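Local coordinates for protein tRNA uridine(34) acetyltransferase (Methanocaldococcus infernus, PDB 6IA8) that acetylates the wobble uridine at position 34 of tRNA, using acetyl-CoA and S-adenosyl-L-methionine on the way to 5-carboxymethyluridine, at residues Glu300-Gly305 / Val343-Val348; Leu409-Val414 / Met467-Met472; Arg444-Phe449 / Glu500-Leu505. All coordinates share one frame; numbering follows the deposited sequence.

Interactions 2 and 3 belong to the acetyltransferase (GNAT) part of the chain, whereas interaction 1 lies on the opposite side of the chain's centre, in the radical SAM C-terminal domain, its centre about 47 Å from that of interaction 2 and about 46 Å from that of interaction 3. Interactions 2 and 3 have centres about 13 Å apart and touch, Arg471 CG packing 3.6 Å from Leu505 CD2. Both also hold one sulfate: backbone N-H groups of 467-472 and the hydroxyl of Tyr501 bind it from two segments. Residues of both contacts probably bind acetyl-CoA, as in related enzymes; interaction 1 lies far from the acetyl-CoA site.

Interaction 1: residues Glu300-Gly305 / Val343-Val348; sequences EMWKRG and VIVDGV
Trp302 and Asp346 mark the nearest approach of the two backbones, their CA atoms 8.7 Å apart, so side chains bridge the gap. Trp302 sits in the last turn of helix 297-303, which closes in a Schellman motif at Gly305, whose positive phi suits glycine. In the partner segment the chain turns a corner at Val345, where Val345 and Asp346 both face Val292 in a classic beta bulge of the small antiparallel sheet formed with strand 292-293. A chi1 of 174°, with CG opposite the backbone N, carries the Trp302 ring off the helix toward 343-348. Val345 lays CG1 over one face of the six-membered ring, 3.8 Å from its centroid and 23° off the normal, a CH-pi contact. At the other end of the indole, Trp302 NE1 donates to Asp346 OD2, which accepts at 3.1 Å through its anti lone pair. The bond is bent, 136° at the hydrogen, with OD2 tilted from the indole plane. Asp346 OD1 is met by Gly347 N from above the carboxylate plane, 2.8 Å away, which probably limits rotation of the group. A leucine in place of Trp302 would probably leave Asp346 OD2 without this donor and Val345 CG1 without an aromatic face to lie on. Tryptophan thus offers the valine a flat carbon surface and the acid an N-H, tying helix end to bulged strand at the protein surface.

Interaction 2: residues Leu409-Val414 / Met467-Met472; sequences LSFEDV and MGYGRM. With SO4 (sulfate ion), chain D.
Phe411 and Tyr469 meet because both rings swing to the same kind of position, CG anti to the carbonyl carbon, with chi1 -73° in Tyr469. The tyrosine leaves the first turn of its helix alongside the strand, and this torsion brings the end of its ring nearer to Phe411. There Tyr469 CD1 lies over one face of the Phe411 ring, offset toward the rim, 3.4 Å from Phe411 CG. The ring planes stand 57° apart, an oblique aromatic pair. One helical turn on, Met472 packs CB 3.8 Å from Phe411 CE2, and its sulfur makes an oblique Met-aromatic contact with the same ring. A broad, flat phenylalanine suits a strand position that must serve two residues of one helical turn, and the unbranched, flexible methionine can lay CB and SD against it obliquely. This is strand 404-413 of the GNAT sheet packing against helix 469-484, whose N-terminus and preceding loop form the pyrophosphate-binding element of GNAT enzymes, the Q/R-x-x-G-x-G/A motif, with Gly468 and Gly470 as its glycines; Tyr469, Gly470 and Arg471 probably bind acetyl-CoA, as in relatives. Here a sulfate, probably from the crystallisation liquor, occupies that end. Gly468 N, at the N-cap, donates to its O2 at 2.8 Å, and Gly470 N to O4 at 2.9 Å. Arg471 grips O1 twice, through its backbone N and, almost straight at 176°, through NE, 2.9 Å away, while NH2 reaches O2. A CB on Gly470 would clash with sulfate O4, and would probably also crowd an acetyl-CoA phosphate held there.

Interaction 3: residues Arg444-Phe449 / Glu500-Leu505; sequences RQLHVF and EYYRKL. With SO4 (sulfate ion), chain G; SO4 (sulfate ion), chain E; SO4 (sulfate ion), chain D.
A single water joins Leu446 to Tyr502 in a contact that is otherwise mostly apolar: it lies 2.6 Å from Tyr502 OH, in the plane of the ring, and gives a weak bond to Leu446 O. Strand 440-448 of the GNAT fold here faces helix 499-504, and the residues involved include Leu446 and Tyr502, which probably bind acetyl-CoA, as in related enzymes. Leu446 points from the strand toward the helix. Its chi1 of 168° turns CG away from the backbone N and brings CD2 against both tyrosines, 3.9 Å from Tyr501 CE2, while its CB rests 3.4 Å from Tyr502 OH. A branched leucine suits this spot, since one methyl can touch both aromatic neighbours. Tyr501 CD2 lies 3.9 Å above the Tyr502 ring plane, over its centre. Tyr501 meets the leucine with ring carbon CE2, Tyr502 mainly with its hydroxyl oxygen, which also binds the water. Leu473 and Met474 of helix 469-484 also pack on Leu446. Beyond the leucine, Tyr501 OH donates to O3 of the sulfate at the start of that helix, 2.9 Å away, with the oxygen at the ring's edge.

Interaction 1: residues Glu300-Gly305 / Val343-Val348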
loop_
_atom_site.group_PDB
_atom_site.type_symbol
_atom_site.label_atom_id
_atom_site.label_comp_id
_atom_site.label_asym_id
_atom_site.label_seq_id
_atom_site.Cartn_x
_atom_site.Cartn_y
_atom_site.Cartn_z
ATOM N N GLU A 300 7.440 -24.536 -16.159
ATOM C CA GLU A 300 8.514 -25.380 -16.676
ATOM C C GLU A 300 9.206 -26.131 -15.538
ATOM O O GLU A 300 9.414 -27.346 -15.613
ATOM C CB GLU A 300 9.519 -24.535 -17.460
ATOM C CG GLU A 300 9.011 -24.046 -18.809
ATOM C CD GLU A 300 8.614 -25.190 -19.736
ATOM O OE1 GLU A 300 7.419 -25.546 -19.775
ATOM O OE2 GLU A 300 9.501 -25.744 -20.420
ATOM N N MET A 301 9.529 -25.422 -14.451
ATOM C CA MET A 301 10.138 -26.059 -13.286
ATOM C C MET A 301 9.241 -27.160 -12.745
ATOM O O MET A 301 9.704 -28.268 -12.455
ATOM C CB MET A 301 10.419 -25.004 -12.209
ATOM C CG MET A 301 11.316 -23.874 -12.703
ATOM S SD MET A 301 11.544 -22.552 -11.499
ATOM C CE MET A 301 12.528 -23.408 -10.264
ATOM N N TRP A 302 7.941 -26.873 -12.617
ATOM C CA TRP A 302 6.994 -27.879 -12.149
ATOM C C TRP A 302 6.984 -29.088 -13.071
ATOM O O TRP A 302 6.951 -30.228 -12.603
ATOM C CB TRP A 302 5.598 -27.263 -12.037
ATOM C CG TRP A 302 4.501 -28.224 -11.698
ATOM C CD1 TRP A 302 4.145 -28.660 -10.449
ATOM C CD2 TRP A 302 3.611 -28.877 -12.617
ATOM N NE1 TRP A 302 3.083 -29.528 -10.534
ATOM C CE2 TRP A 302 2.728 -29.669 -11.850
ATOM C CE3 TRP A 302 3.456 -28.845 -14.005
ATOM C CZ2 TRP A 302 1.722 -30.435 -12.430
ATOM C CZ3 TRP A 302 2.455 -29.607 -14.577
ATOM C CH2 TRP A 302 1.605 -30.394 -13.793
ATOM N N LYS A 303 7.044 -28.854 -14.383
ATOM C CA LYS A 303 7.024 -29.937 -15.355
ATOM C C LYS A 303 8.238 -30.836 -15.176
ATOM O O LYS A 303 8.147 -32.060 -15.336
ATOM C CB LYS A 303 6.975 -29.322 -16.759
ATOM C CG LYS A 303 6.945 -30.279 -17.925
ATOM C CD LYS A 303 6.863 -29.496 -19.247
ATOM N N ARG A 304 9.391 -30.248 -14.850
ATOM C CA ARG A 304 10.610 -31.036 -14.710
ATOM C C ARG A 304 10.676 -31.793 -13.387
ATOM O O ARG A 304 11.643 -32.528 -13.160
ATOM C CB ARG A 304 11.857 -30.147 -14.782
ATOM C CG ARG A 304 11.996 -29.222 -15.957
ATOM C CD ARG A 304 13.067 -28.179 -15.602
ATOM N NE ARG A 304 12.958 -26.937 -16.360
ATOM C CZ ARG A 304 13.473 -25.779 -15.962
ATOM N NH1 ARG A 304 14.121 -25.700 -14.804
ATOM N NH2 ARG A 304 13.329 -24.696 -16.713
ATOM N N GLY A 305 9.732 -31.571 -12.474
ATOM C CA GLY A 305 9.839 -32.161 -11.158
ATOM C C GLY A 305 10.692 -31.375 -10.193
ATOM O O GLY A 305 11.133 -31.924 -9.178
ATOM N N VAL A 343 -7.187 -21.855 -14.293
ATOM C CA VAL A 343 -5.859 -21.602 -14.847
ATOM C C VAL A 343 -4.745 -22.097 -13.932
ATOM O O VAL A 343 -3.580 -22.154 -14.365
ATOM C CB VAL A 343 -5.662 -20.099 -15.135
ATOM C CG1 VAL A 343 -4.331 -19.847 -15.815
ATOM C CG2 VAL A 343 -6.811 -19.573 -15.982
ATOM N N ILE A 344 -5.061 -22.460 -12.692
ATOM C CA ILE A 344 -4.060 -22.922 -11.737
ATOM C C ILE A 344 -3.808 -24.403 -12.003
ATOM O O ILE A 344 -4.664 -25.247 -11.729
ATOM C CB ILE A 344 -4.515 -22.686 -10.293
ATOM C CG1 ILE A 344 -4.747 -21.191 -10.055
ATOM C CG2 ILE A 344 -3.496 -23.240 -9.316
ATOM C CD1 ILE A 344 -5.372 -20.864 -8.712
ATOM N N VAL A 345 -2.629 -24.722 -12.537
ATOM C CA VAL A 345 -2.270 -26.118 -12.769
ATOM C C VAL A 345 -2.042 -26.835 -11.446
ATOM O O VAL A 345 -2.453 -27.988 -11.268
ATOM C CB VAL A 345 -1.025 -26.200 -13.671
ATOM C CG1 VAL A 345 -0.580 -27.644 -13.829
ATOM C CG2 VAL A 345 -1.305 -25.555 -15.024
ATOM N N ASP A 346 -1.367 -26.174 -10.506
ATOM C CA ASP A 346 -1.070 -26.754 -9.208
ATOM C C ASP A 346 -0.859 -25.612 -8.219
ATOM O O ASP A 346 -0.422 -24.512 -8.588
ATOM C CB ASP A 346 0.157 -27.677 -9.279
ATOM C CG ASP A 346 0.261 -28.617 -8.083
ATOM O OD1 ASP A 346 -0.646 -28.615 -7.226
ATOM O OD2 ASP A 346 1.261 -29.358 -8.001
ATOM N N GLY A 347 -1.154 -25.898 -6.959
ATOM C CA GLY A 347 -1.093 -24.899 -5.911
ATOM C C GLY A 347 -2.453 -24.667 -5.282
ATOM O O GLY A 347 -3.441 -25.321 -5.608
ATOM N N VAL A 348 -2.490 -23.701 -4.364
ATOM C CA VAL A 348 -3.747 -23.392 -3.686
ATOM C C VAL A 348 -4.764 -22.897 -4.706
ATOM O O VAL A 348 -4.536 -21.900 -5.399
ATOM C CB VAL A 348 -3.522 -22.361 -2.576
ATOM C CG1 VAL A 348 -4.842 -21.903 -1.994
ATOM C CG2 VAL A 348 -2.632 -22.955 -1.498
#

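Interaction 2: residues Leu409-Val414 / Met467-Met472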
loop_
_atom_site.group_PDB
_atom_site.type_symbol
_atom_site.label_atom_id
_atom_site.label_comp_id
_atom_site.label_asym_id
_atom_site.label_seq_id
_atom_site.Cartn_x
_atom_site.Cartn_y
_atom_site.Cartn_z
ATOM N N LEU A 409 2.531 7.175 14.492
ATOM C CA LEU A 409 1.594 7.807 15.412
ATOM C C LEU A 409 0.194 7.298 15.125
ATOM O O LEU A 409 -0.195 7.197 13.965
ATOM C CB LEU A 409 1.607 9.328 15.241
ATOM C CG LEU A 409 2.918 10.066 15.514
ATOM C CD1 LEU A 409 2.720 11.558 15.163
ATOM C CD2 LEU A 409 3.364 9.917 16.991
ATOM N N SER A 410 -0.591 7.033 16.165
ATOM C CA SER A 410 -1.934 6.524 15.924
ATOM C C SER A 410 -2.880 6.973 17.028
ATOM O O SER A 410 -2.464 7.275 18.147
ATOM C CB SER A 410 -1.924 4.990 15.802
ATOM O OG SER A 410 -1.449 4.422 17.006
ATOM N N PHE A 411 -4.155 7.070 16.674
ATOM C CA PHE A 411 -5.230 7.154 17.652
ATOM C C PHE A 411 -5.837 5.765 17.744
ATOM O O PHE A 411 -6.170 5.163 16.718
ATOM C CB PHE A 411 -6.285 8.192 17.264
ATOM C CG PHE A 411 -5.928 9.566 17.714
ATOM C CD1 PHE A 411 -6.066 9.924 19.066
ATOM C CD2 PHE A 411 -5.407 10.485 16.832
ATOM C CE1 PHE A 411 -5.694 11.195 19.509
ATOM C CE2 PHE A 411 -5.040 11.767 17.274
ATOM C CZ PHE A 411 -5.168 12.116 18.603
ATOM N N GLU A 412 -6.015 5.274 18.966
ATOM C CA GLU A 412 -6.377 3.885 19.185
ATOM C C GLU A 412 -7.150 3.783 20.483
ATOM O O GLU A 412 -6.785 4.441 21.455
ATOM C CB GLU A 412 -5.115 3.019 19.262
ATOM C CG GLU A 412 -5.342 1.565 19.598
ATOM C CD GLU A 412 -4.041 0.805 19.813
ATOM O OE1 GLU A 412 -3.008 1.207 19.228
ATOM O OE2 GLU A 412 -4.051 -0.187 20.580
ATOM N N ASP A 413 -8.222 2.987 20.475
ATOM C CA ASP A 413 -8.882 2.504 21.686
ATOM C C ASP A 413 -7.950 1.446 22.258
ATOM O O ASP A 413 -7.869 0.330 21.739
ATOM C CB ASP A 413 -10.262 1.948 21.339
ATOM C CG ASP A 413 -10.925 1.224 22.491
ATOM O OD1 ASP A 413 -10.250 0.957 23.521
ATOM O OD2 ASP A 413 -12.139 0.927 22.378
ATOM N N VAL A 414 -7.227 1.787 23.330
ATOM C CA VAL A 414 -6.186 0.891 23.823
ATOM C C VAL A 414 -6.744 -0.172 24.743
ATOM O O VAL A 414 -6.012 -1.101 25.100
ATOM C CB VAL A 414 -5.074 1.647 24.574
ATOM C CG1 VAL A 414 -4.434 2.684 23.684
ATOM C CG2 VAL A 414 -5.642 2.293 25.845
ATOM N N MET A 467 -13.694 14.553 12.753
ATOM C CA MET A 467 -13.724 14.570 14.206
ATOM C C MET A 467 -12.451 15.141 14.819
ATOM O O MET A 467 -12.349 15.198 16.049
ATOM C CB MET A 467 -13.949 13.153 14.738
ATOM C CG MET A 467 -15.297 12.558 14.368
ATOM S SD MET A 467 -15.476 10.878 14.988
ATOM C CE MET A 467 -15.495 11.171 16.758
ATOM N N GLY A 468 -11.465 15.523 14.000
ATOM C CA GLY A 468 -10.255 16.144 14.496
ATOM C C GLY A 468 -9.053 15.230 14.585
ATOM O O GLY A 468 -7.956 15.700 14.928
ATOM N N TYR A 469 -9.210 13.942 14.285
ATOM C CA TYR A 469 -8.100 13.018 14.492
ATOM C C TYR A 469 -6.957 13.323 13.540
ATOM O O TYR A 469 -5.783 13.313 13.946
ATOM C CB TYR A 469 -8.578 11.570 14.329
ATOM C CG TYR A 469 -9.421 11.098 15.480
ATOM C CD1 TYR A 469 -8.891 11.017 16.769
ATOM C CD2 TYR A 469 -10.742 10.726 15.285
ATOM C CE1 TYR A 469 -9.659 10.594 17.835
ATOM C CE2 TYR A 469 -11.527 10.287 16.356
ATOM C CZ TYR A 469 -10.979 10.224 17.620
ATOM O OH TYR A 469 -11.757 9.786 18.665
ATOM N N GLY A 470 -7.287 13.628 12.278
ATOM C CA GLY A 470 -6.257 13.945 11.300
ATOM C C GLY A 470 -5.485 15.187 11.695
ATOM O O GLY A 470 -4.250 15.200 11.725
ATOM N N ARG A 471 -6.211 16.236 12.067
ATOM C CA ARG A 471 -5.555 17.470 12.469
ATOM C C ARG A 471 -4.712 17.277 13.719
ATOM O O ARG A 471 -3.639 17.875 13.840
ATOM C CB ARG A 471 -6.592 18.561 12.697
ATOM C CG ARG A 471 -7.063 19.197 11.408
ATOM C CD ARG A 471 -8.352 19.990 11.625
ATOM N NE ARG A 471 -9.481 19.090 11.842
ATOM C CZ ARG A 471 -10.727 19.489 12.070
ATOM N NH1 ARG A 471 -11.013 20.785 12.114
ATOM N NH2 ARG A 471 -11.684 18.592 12.257
ATOM N N MET A 472 -5.195 16.477 14.676
ATOM C CA MET A 472 -4.421 16.237 15.892
ATOM C C MET A 472 -3.153 15.431 15.594
ATOM O O MET A 472 -2.092 15.693 16.170
ATOM C CB MET A 472 -5.290 15.520 16.930
ATOM C CG MET A 472 -6.330 16.398 17.586
ATOM S SD MET A 472 -7.107 15.596 19.013
ATOM C CE MET A 472 -8.288 14.514 18.205
HETATM S S SO4 D . -9.928 15.591 10.699
HETATM O O1 SO4 D . -9.027 16.267 11.653
HETATM O O2 SO4 D . -11.311 15.844 11.198
HETATM O O3 SO4 D . -9.722 16.145 9.368
HETATM O O4 SO4 D . -9.676 14.141 10.727
#

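Interaction 3: residues Arg444-Phe449 / Glu500-Leu505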
loop_
_atom_site.group_PDB
_atom_site.type_symbol
_atom_site.label_atom_id
_atom_site.label_comp_id
_atom_site.label_asym_id
_atom_site.label_seq_id
_atom_site.Cartn_x
_atom_site.Cartn_y
_atom_site.Cartn_z
ATOM N N ARG A 444 4.883 10.662 5.429
ATOM C CA ARG A 444 4.687 9.742 4.313
ATOM C C ARG A 444 3.248 9.291 4.154
ATOM O O ARG A 444 2.848 8.898 3.051
ATOM C CB ARG A 444 5.588 8.523 4.490
ATOM C CG ARG A 444 7.075 8.912 4.703
ATOM C CD ARG A 444 8.011 7.720 4.491
ATOM N NE ARG A 444 7.833 6.697 5.491
ATOM C CZ ARG A 444 7.161 5.565 5.331
ATOM N NH1 ARG A 444 7.055 4.739 6.369
ATOM N NH2 ARG A 444 6.644 5.243 4.150
ATOM N N GLN A 445 2.455 9.359 5.211
ATOM C CA GLN A 445 1.064 8.962 5.108
ATOM C C GLN A 445 0.296 9.537 6.284
ATOM O O GLN A 445 0.822 9.582 7.391
ATOM C CB GLN A 445 0.919 7.438 5.131
ATOM C CG GLN A 445 -0.540 6.934 5.076
ATOM C CD GLN A 445 -0.643 5.461 4.725
ATOM O OE1 GLN A 445 0.273 4.676 5.005
ATOM N NE2 GLN A 445 -1.745 5.081 4.056
ATOM N N LEU A 446 -0.936 9.963 6.033
ATOM C CA LEU A 446 -1.924 10.279 7.063
ATOM C C LEU A 446 -3.193 9.563 6.643
ATOM O O LEU A 446 -3.682 9.775 5.529
ATOM C CB LEU A 446 -2.203 11.775 7.172
ATOM C CG LEU A 446 -3.415 12.153 8.020
ATOM C CD1 LEU A 446 -3.247 11.737 9.481
ATOM C CD2 LEU A 446 -3.669 13.661 7.911
ATOM N N HIS A 447 -3.733 8.721 7.514
ATOM C CA HIS A 447 -4.955 8.000 7.180
ATOM C C HIS A 447 -5.906 8.028 8.365
ATOM O O HIS A 447 -5.550 7.589 9.457
ATOM C CB HIS A 447 -4.639 6.562 6.808
ATOM C CG HIS A 447 -5.785 5.849 6.150
ATOM N ND1 HIS A 447 -5.983 5.875 4.788
ATOM C CD2 HIS A 447 -6.821 5.141 6.665
ATOM C CE1 HIS A 447 -7.072 5.190 4.486
ATOM N NE2 HIS A 447 -7.597 4.729 5.605
ATOM N N VAL A 448 -7.084 8.598 8.169
ATOM C CA VAL A 448 -8.169 8.572 9.148
ATOM C C VAL A 448 -9.247 7.656 8.585
ATOM O O VAL A 448 -9.775 7.916 7.499
ATOM C CB VAL A 448 -8.730 9.981 9.408
ATOM C CG1 VAL A 448 -9.936 9.912 10.394
ATOM C CG2 VAL A 448 -7.660 10.908 9.875
ATOM N N PHE A 449 -9.556 6.566 9.289
ATOM C CA PHE A 449 -10.509 5.578 8.778
ATOM C C PHE A 449 -11.912 6.172 8.776
ATOM O O PHE A 449 -12.392 6.647 9.809
ATOM C CB PHE A 449 -10.450 4.288 9.605
ATOM C CG PHE A 449 -9.214 3.466 9.330
ATOM C CD1 PHE A 449 -9.127 2.693 8.177
ATOM C CD2 PHE A 449 -8.137 3.480 10.197
ATOM C CE1 PHE A 449 -8.002 1.956 7.895
ATOM C CE2 PHE A 449 -6.990 2.739 9.921
ATOM C CZ PHE A 449 -6.912 1.982 8.767
ATOM N N GLU A 500 -5.789 19.867 -1.180
ATOM C CA GLU A 500 -6.651 20.895 -0.603
ATOM C C GLU A 500 -6.747 20.731 0.906
ATOM O O GLU A 500 -6.786 21.718 1.644
ATOM C CB GLU A 500 -8.045 20.845 -1.242
ATOM C CG GLU A 500 -8.862 22.100 -1.053
ATOM C CD GLU A 500 -8.201 23.323 -1.660
ATOM O OE1 GLU A 500 -7.754 24.200 -0.890
ATOM O OE2 GLU A 500 -8.119 23.402 -2.904
ATOM N N TYR A 501 -6.765 19.489 1.385
ATOM C CA TYR A 501 -6.850 19.230 2.817
ATOM C C TYR A 501 -5.648 19.806 3.544
ATOM O O TYR A 501 -5.794 20.438 4.594
ATOM C CB TYR A 501 -6.947 17.725 3.067
ATOM C CG TYR A 501 -6.952 17.322 4.536
ATOM C CD1 TYR A 501 -8.136 17.293 5.271
ATOM C CD2 TYR A 501 -5.777 16.999 5.184
ATOM C CE1 TYR A 501 -8.140 16.922 6.616
ATOM C CE2 TYR A 501 -5.761 16.627 6.526
ATOM C CZ TYR A 501 -6.945 16.598 7.244
ATOM O OH TYR A 501 -6.937 16.227 8.564
ATOM N N TYR A 502 -4.451 19.612 2.993
ATOM C CA TYR A 502 -3.253 20.143 3.637
ATOM C C TYR A 502 -3.147 21.658 3.496
ATOM O O TYR A 502 -2.580 22.325 4.377
ATOM C CB TYR A 502 -2.011 19.428 3.076
ATOM C CG TYR A 502 -2.038 17.928 3.431
ATOM C CD1 TYR A 502 -1.803 17.510 4.714
ATOM C CD2 TYR A 502 -2.349 16.952 2.479
ATOM C CE1 TYR A 502 -1.865 16.170 5.066
ATOM C CE2 TYR A 502 -2.427 15.608 2.815
ATOM C CZ TYR A 502 -2.161 15.223 4.115
ATOM O OH TYR A 502 -2.209 13.897 4.476
ATOM N N ARG A 503 -3.689 22.225 2.422
ATOM C CA ARG A 503 -3.721 23.675 2.329
ATOM C C ARG A 503 -4.511 24.266 3.484
ATOM O O ARG A 503 -4.108 25.284 4.055
ATOM C CB ARG A 503 -4.317 24.124 0.995
ATOM C CG ARG A 503 -3.428 23.822 -0.182
ATOM C CD ARG A 503 -3.882 24.578 -1.477
ATOM N NE ARG A 503 -3.009 24.208 -2.589
ATOM C CZ ARG A 503 -3.324 23.341 -3.547
ATOM N NH1 ARG A 503 -4.515 22.750 -3.557
ATOM N NH2 ARG A 503 -2.442 23.075 -4.509
ATOM N N LYS A 504 -5.639 23.643 3.843
ATOM C CA LYS A 504 -6.413 24.106 4.993
ATOM C C LYS A 504 -5.568 24.115 6.266
ATOM O O LYS A 504 -5.830 24.900 7.180
ATOM C CB LYS A 504 -7.641 23.215 5.200
ATOM C CG LYS A 504 -8.905 23.640 4.479
ATOM C CD LYS A 504 -8.954 23.158 3.048
ATOM C CE LYS A 504 -10.308 23.456 2.412
ATOM N NZ LYS A 504 -11.413 22.654 3.016
ATOM N N LEU A 505 -4.578 23.237 6.364
ATOM C CA LEU A 505 -3.720 23.172 7.540
ATOM C C LEU A 505 -2.467 24.035 7.416
ATOM O O LEU A 505 -1.533 23.864 8.206
ATOM C CB LEU A 505 -3.322 21.715 7.812
ATOM C CG LEU A 505 -4.468 20.715 7.962
ATOM C CD1 LEU A 505 -3.946 19.387 8.418
ATOM C CD2 LEU A 505 -5.515 21.244 8.934
HETATM S S SO4 G . -0.235 26.284 -3.074
HETATM O O1 SO4 G . -0.259 24.958 -2.466
HETATM O O2 SO4 G . -0.967 27.209 -2.215
HETATM O O3 SO4 G . -0.863 26.221 -4.388
HETATM O O4 SO4 G . 1.139 26.745 -3.222
HETATM S S SO4 E . -10.933 3.667 4.475
HETATM O O1 SO4 E . -10.013 4.438 5.290
HETATM O O2 SO4 E . -12.266 3.747 5.053
HETATM O O3 SO4 E . -10.955 4.211 3.126
HETATM O O4 SO4 E . -10.485 2.282 4.427
HETATM S S SO4 D . -9.928 15.591 10.699
HETATM O O1 SO4 D . -9.027 16.267 11.653
HETATM O O2 SO4 D . -11.311 15.844 11.198
HETATM O O3 SO4 D . -9.722 16.145 9.368
HETATM O O4 SO4 D . -9.676 14.141 10.727
HETATM O O HOH W 1 -3.400 12.086 3.066
#